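Local atomic coordinates of aeromonas extracellular serine protease (Aeromonas sobria, PDB entry 3WQB), a protein that cleaves peptide bonds that follow paired basic residues, one of them lysine, as a calcium-binding, kexin- and furin-like secreted serine protease that probably acts as a potent virulence factor. Residues S343-L348 against G415-N420; K389-K394 against E550-A555. The protein carries 1 engineered substitution. All blocks are in the same frame, centred on the assembly; numbering follows the deposited sequence.

Contact 1: residues S343-L348 against G415-N420; sequences SGAMAL and GLIDVN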
loop_
_atom_site.group_PDB
_atom_site.type_symbol
_atom_site.label_atom_id
_atom_site.label_comp_id
_atom_site.label_asym_id
_atom_site.label_seq_id
_atom_site.Cartn_x
_atom_site.Cartn_y
_atom_site.Cartn_z
ATOM N N SER A 343 -0.485 -11.801 -2.166
ATOM C CA SER A 343 -0.482 -12.654 -0.966
ATOM C C SER A 343 -0.609 -14.121 -1.351
ATOM O O SER A 343 0.110 -14.970 -0.831
ATOM C CB SER A 343 -1.614 -12.252 -0.012
ATOM O OG SER A 343 -1.366 -10.961 0.522
ATOM N N GLY A 344 -1.532 -14.418 -2.260
ATOM C CA GLY A 344 -1.712 -15.769 -2.769
ATOM C C GLY A 344 -0.480 -16.279 -3.498
ATOM O O GLY A 344 -0.038 -17.405 -3.258
ATOM N N ALA A 345 0.109 -15.443 -4.355
ATOM C CA ALA A 345 1.329 -15.810 -5.082
ATOM C C ALA A 345 2.464 -16.129 -4.103
ATOM O O ALA A 345 3.178 -17.126 -4.253
ATOM C CB ALA A 345 1.744 -14.692 -6.030
ATOM N N MET A 346 2.619 -15.265 -3.104
ATOM C CA MET A 346 3.588 -15.464 -2.046
ATOM C C MET A 346 3.348 -16.790 -1.321
ATOM O O MET A 346 4.288 -17.545 -1.065
ATOM C CB MET A 346 3.516 -14.298 -1.064
ATOM C CG MET A 346 4.657 -14.240 -0.073
ATOM S SD MET A 346 6.258 -13.881 -0.839
ATOM C CE MET A 346 6.165 -12.141 -1.247
ATOM N N ALA A 347 2.085 -17.080 -0.993
ATOM C CA ALA A 347 1.758 -18.323 -0.300
ATOM C C ALA A 347 2.109 -19.539 -1.159
ATOM O O ALA A 347 2.592 -20.554 -0.646
ATOM C CB ALA A 347 0.299 -18.353 0.095
ATOM N N LEU A 348 1.905 -19.443 -2.464
ATOM C CA LEU A 348 2.290 -20.530 -3.365
ATOM C C LEU A 348 3.799 -20.777 -3.283
ATOM O O LEU A 348 4.256 -21.909 -3.086
ATOM C CB LEU A 348 1.869 -20.237 -4.812
ATOM C CG LEU A 348 0.359 -20.227 -5.068
ATOM C CD1 LEU A 348 0.055 -19.951 -6.530
ATOM C CD2 LEU A 348 -0.270 -21.545 -4.641
ATOM N N GLY A 415 7.225 -5.740 -12.691
ATOM C CA GLY A 415 6.326 -6.329 -13.669
ATOM C C GLY A 415 5.180 -7.107 -13.065
ATOM O O GLY A 415 4.983 -7.132 -11.842
ATOM N N LEU A 416 4.417 -7.752 -13.942
ATOM C CA LEU A 416 3.300 -8.577 -13.517
ATOM C C LEU A 416 3.791 -9.920 -12.982
ATOM O O LEU A 416 4.595 -10.601 -13.617
ATOM C CB LEU A 416 2.339 -8.790 -14.685
ATOM C CG LEU A 416 1.210 -9.808 -14.530
ATOM C CD1 LEU A 416 0.256 -9.410 -13.419
ATOM C CD2 LEU A 416 0.473 -10.000 -15.848
ATOM N N ILE A 417 3.287 -10.300 -11.817
ATOM C CA ILE A 417 3.628 -11.590 -11.215
ATOM C C ILE A 417 3.514 -12.741 -12.218
ATOM O O ILE A 417 2.523 -12.849 -12.950
ATOM C CB ILE A 417 2.732 -11.864 -10.009
ATOM C CG1 ILE A 417 3.066 -10.872 -8.889
ATOM C CG2 ILE A 417 2.882 -13.307 -9.532
ATOM C CD1 ILE A 417 2.158 -10.977 -7.671
ATOM N N ASP A 418 4.535 -13.594 -12.236
ATOM C CA ASP A 418 4.541 -14.815 -13.038
ATOM C C ASP A 418 4.917 -15.934 -12.080
ATOM O O ASP A 418 6.092 -16.188 -11.833
ATOM C CB ASP A 418 5.564 -14.691 -14.171
ATOM C CG ASP A 418 5.594 -15.899 -15.100
ATOM O OD1 ASP A 418 5.156 -17.002 -14.697
ATOM O OD2 ASP A 418 6.109 -15.739 -16.234
ATOM N N VAL A 419 3.913 -16.594 -11.511
ATOM C CA VAL A 419 4.168 -17.596 -10.473
ATOM C C VAL A 419 4.962 -18.785 -11.016
ATOM O O VAL A 419 5.883 -19.287 -10.350
ATOM C CB VAL A 419 2.846 -18.088 -9.831
ATOM C CG1 VAL A 419 3.076 -19.361 -9.005
ATOM C CG2 VAL A 419 2.229 -16.989 -8.971
ATOM N N ASN A 420 4.603 -19.254 -12.208
ATOM C CA ASN A 420 5.296 -20.401 -12.786
ATOM C C ASN A 420 6.785 -20.126 -12.953
ATOM O O ASN A 420 7.612 -20.984 -12.619
ATOM C CB ASN A 420 4.726 -20.741 -14.159
ATOM C CG ASN A 420 3.301 -21.239 -14.117
ATOM O OD1 ASN A 420 2.757 -21.590 -13.067
ATOM N ND2 ASN A 420 2.686 -21.280 -15.288
#

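Contact 2: residues K389-K394 against E550-A555; sequences KVRDVK and EVTDVA. With CA (calcium ion), chain D.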
loop_
_atom_site.group_PDB
_atom_site.type_symbol
_atom_site.label_atom_id
_atom_site.label_comp_id
_atom_site.label_asym_id
_atom_site.label_seq_id
_atom_site.Cartn_x
_atom_site.Cartn_y
_atom_site.Cartn_z
ATOM N N LYS A 389 13.315 29.767 -21.242
ATOM C CA LYS A 389 13.689 28.447 -21.756
ATOM C C LYS A 389 12.477 27.517 -21.641
ATOM O O LYS A 389 11.936 27.329 -20.550
ATOM C CB LYS A 389 14.894 27.878 -20.995
ATOM C CG LYS A 389 15.385 26.513 -21.504
ATOM C CD LYS A 389 16.671 26.057 -20.824
ATOM C CE LYS A 389 16.443 25.619 -19.385
ATOM N NZ LYS A 389 17.713 25.212 -18.712
ATOM N N VAL A 390 12.040 26.968 -22.770
ATOM C CA VAL A 390 10.912 26.037 -22.804
ATOM C C VAL A 390 11.440 24.644 -22.497
ATOM O O VAL A 390 12.280 24.115 -23.226
ATOM C CB VAL A 390 10.203 26.030 -24.182
ATOM C CG1 VAL A 390 9.035 25.047 -24.192
ATOM C CG2 VAL A 390 9.718 27.428 -24.548
ATOM N N ARG A 391 10.949 24.060 -21.410
ATOM C CA ARG A 391 11.437 22.766 -20.957
ATOM C C ARG A 391 10.380 21.686 -21.101
ATOM O O ARG A 391 9.192 21.947 -20.944
ATOM C CB ARG A 391 11.891 22.838 -19.497
ATOM C CG ARG A 391 13.031 23.814 -19.223
ATOM C CD ARG A 391 13.683 23.523 -17.885
ATOM N NE ARG A 391 14.594 22.383 -17.966
ATOM C CZ ARG A 391 14.821 21.517 -16.981
ATOM N NH1 ARG A 391 14.188 21.625 -15.819
ATOM N NH2 ARG A 391 15.672 20.518 -17.168
ATOM N N ASP A 392 10.836 20.482 -21.423
ATOM C CA ASP A 392 10.002 19.292 -21.442
ATOM C C ASP A 392 10.706 18.269 -20.579
ATOM O O ASP A 392 11.736 17.710 -20.971
ATOM C CB ASP A 392 9.862 18.758 -22.866
ATOM C CG ASP A 392 9.452 19.824 -23.853
ATOM O OD1 ASP A 392 8.454 20.526 -23.592
ATOM O OD2 ASP A 392 10.131 19.954 -24.894
ATOM N N VAL A 393 10.170 18.042 -19.386
ATOM C CA VAL A 393 10.832 17.142 -18.441
ATOM C C VAL A 393 9.977 15.934 -18.124
ATOM O O VAL A 393 8.758 16.012 -18.109
ATOM C CB VAL A 393 11.245 17.861 -17.131
ATOM C CG1 VAL A 393 12.212 19.015 -17.433
ATOM C CG2 VAL A 393 10.037 18.344 -16.353
ATOM N N LYS A 394 10.633 14.806 -17.881
ATOM C CA LYS A 394 9.943 13.575 -17.534
ATOM C C LYS A 394 9.343 13.689 -16.126
ATOM O O LYS A 394 10.059 13.971 -15.161
ATOM C CB LYS A 394 10.924 12.412 -17.640
ATOM C CG LYS A 394 10.341 11.036 -17.422
ATOM C CD LYS A 394 11.278 9.966 -17.979
ATOM C CE LYS A 394 12.644 9.999 -17.316
ATOM N NZ LYS A 394 13.602 9.120 -18.030
ATOM N N GLU A 550 17.399 15.537 -6.653
ATOM C CA GLU A 550 17.072 16.656 -7.522
ATOM C C GLU A 550 15.644 17.079 -7.244
ATOM O O GLU A 550 14.757 16.234 -7.197
ATOM C CB GLU A 550 17.217 16.249 -8.994
ATOM C CG GLU A 550 18.646 16.030 -9.433
ATOM C CD GLU A 550 18.796 15.766 -10.919
ATOM O OE1 GLU A 550 17.779 15.626 -11.641
ATOM O OE2 GLU A 550 19.953 15.717 -11.376
ATOM N N VAL A 551 15.415 18.380 -7.045
ATOM C CA VAL A 551 14.076 18.915 -6.807
ATOM C C VAL A 551 13.868 20.098 -7.750
ATOM O O VAL A 551 14.704 20.998 -7.781
ATOM C CB VAL A 551 13.895 19.386 -5.342
ATOM C CG1 VAL A 551 12.511 19.987 -5.122
ATOM C CG2 VAL A 551 14.145 18.233 -4.368
ATOM N N THR A 552 12.776 20.087 -8.515
ATOM C CA THR A 552 12.469 21.170 -9.454
ATOM C C THR A 552 11.019 21.596 -9.304
ATOM O O THR A 552 10.133 20.754 -9.175
ATOM C CB THR A 552 12.670 20.724 -10.921
ATOM O OG1 THR A 552 13.928 20.054 -11.067
ATOM C CG2 THR A 552 12.667 21.928 -11.845
ATOM N N ASP A 553 10.784 22.906 -9.318
ATOM C CA ASP A 553 9.441 23.458 -9.441
ATOM C C ASP A 553 9.138 23.555 -10.938
ATOM O O ASP A 553 9.822 24.268 -11.669
ATOM C CB ASP A 553 9.393 24.828 -8.732
ATOM C CG ASP A 553 8.057 25.561 -8.899
ATOM O OD1 ASP A 553 7.340 25.386 -9.911
ATOM O OD2 ASP A 553 7.722 26.357 -8.002
ATOM N N VAL A 554 8.140 22.801 -11.390
ATOM C CA VAL A 554 7.896 22.625 -12.821
ATOM C C VAL A 554 6.579 23.236 -13.305
ATOM O O VAL A 554 6.038 22.807 -14.327
ATOM C CB VAL A 554 7.963 21.117 -13.246
ATOM C CG1 VAL A 554 9.345 20.525 -12.957
ATOM C CG2 VAL A 554 6.849 20.298 -12.582
ATOM N N ALA A 555 6.052 24.209 -12.568
ATOM C CA ALA A 555 4.786 24.834 -12.976
ATOM C C ALA A 555 4.577 26.208 -12.381
ATOM O O ALA A 555 4.819 26.422 -11.192
ATOM C CB ALA A 555 3.610 23.937 -12.604
HETATM CA CA CA D . 5.632 27.107 -9.120
HETATM O O HOH W 1 14.199 19.546 -13.860
#

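Contact 1: residues S343-L348 against G415-N420
Ile-417 is the first residue of 415-420 to reach helix 335-352, and it does so through methyl groups against the methyl of Ala-345. Its branch methyl CG2 comes to 3.9 Å from Ala-345 CB. With CG1 beside the backbone N (chi1 -68°) and CD1 extended beyond it, the longer arm also passes the alanine, CD1 lying 4.1 Å from Ala-345 CB. Next in sequence, Asp-418 does not touch helix 335-352 but caps the next one: it is the N-cap of helix 419-426, its OD1 accepting from the backbone N of Lys-421 as well as from Asn-58 ND2. Val-419, in the first turn, has the closest backbone approach, its CA standing 6.3 Å from Ala-345 CA. Its two methyls divide the work. CG2, beside the valine backbone N, rests 3.8 Å from Ala-345 CB; CG1, set anti to that N (chi1 166°), turns to Leu-348 and meets its CD1 at 3.9 Å. The side chains of Leu-348 and Val-419 cross at about a right angle and touch through these methyls. Ala-345 CB thus sits against a pair of methyls, since Ile-417 CG2 and Val-419 CG2 are themselves 3.8 Å apart. Ala-345 and Leu-348, about one turn apart, both point toward 415-420; no hydrogen bond crosses, and all four residues are buried. Around them, Val-419 also packs on Ala-62 of helix 60-64, while backbone bonds tie Gly-415 and Ile-417 to Ser-280 of edge strand 277-282. On the other side of helix 335-352, Met-346 and Ser-343 lie against strands 173-179 and 211-215 of the parallel subtilisin sheet.

Contact 2: residues K389-K394 against E550-A555
The third calcium site, in the P-domain, lies directly behind this contact: Asp-553 and Ala-555 hold the ion, and Val-554 between them turns outward to meet Val-393 of the hairpin strand 390-396. Val-554 CG1 and Val-393 CG2 touch at 4.1 Å, the side chains meeting at an oblique angle. In Val-393, chi1 of -60° sends CG2 to the P-domain and puts CG1 over the centre of the Arg-391 guanidinium, 3.5 Å above its plane. That group presents its edge to strand 545-553, with NH1 4.3 Å from Thr-552 CG2. A water in the guanidinium plane completes the link, accepting from Arg-391 NH1 at 2.9 Å and hydrogen-bonded to Thr-552 OG1 at the same length. The principal polar partner of the arginine is Tyr-383 on the paired strand 379-384, a residue that the side chains of Thr-552 and Val-554 also touch. At the metal, Asp-553 binds with both carboxylate oxygens and Ala-555 with its carbonyl O, 2.3 Å from the calcium; Asp-454, Asp-488, Asn-578 and Asn-579 supply the rest. Asp-553 OD1 also accepts from Ala-555 N in an Asx turn, at 3.2 Å and 173°. Metal and turn together fix the backbone on either side of Val-554, whereas 389-394 adds methyl contact, arginine edge and water bridge without a direct hydrogen bond.

The segments alternate along the chain, 343-348, 389-394, 415-420 and 550-555, so the two contacts interlock in sequence while lying on opposite sides of the chain's centre. Their centres are 38 Å apart, and their nearest atoms about 17 Å. Contact 1 is buried in the subtilisin domain, on helix 335-352, which carries in its first turn Ala-336, the engineered residue at the position predicted to complete the charge relay with Asp-78 and His-115. Contact 2 instead joins the hairpin 379-396 to the P-domain at a calcium ion. Contact 1 itself lies away from the annotated sites, whereas contact 2 includes two ligands of the third calcium.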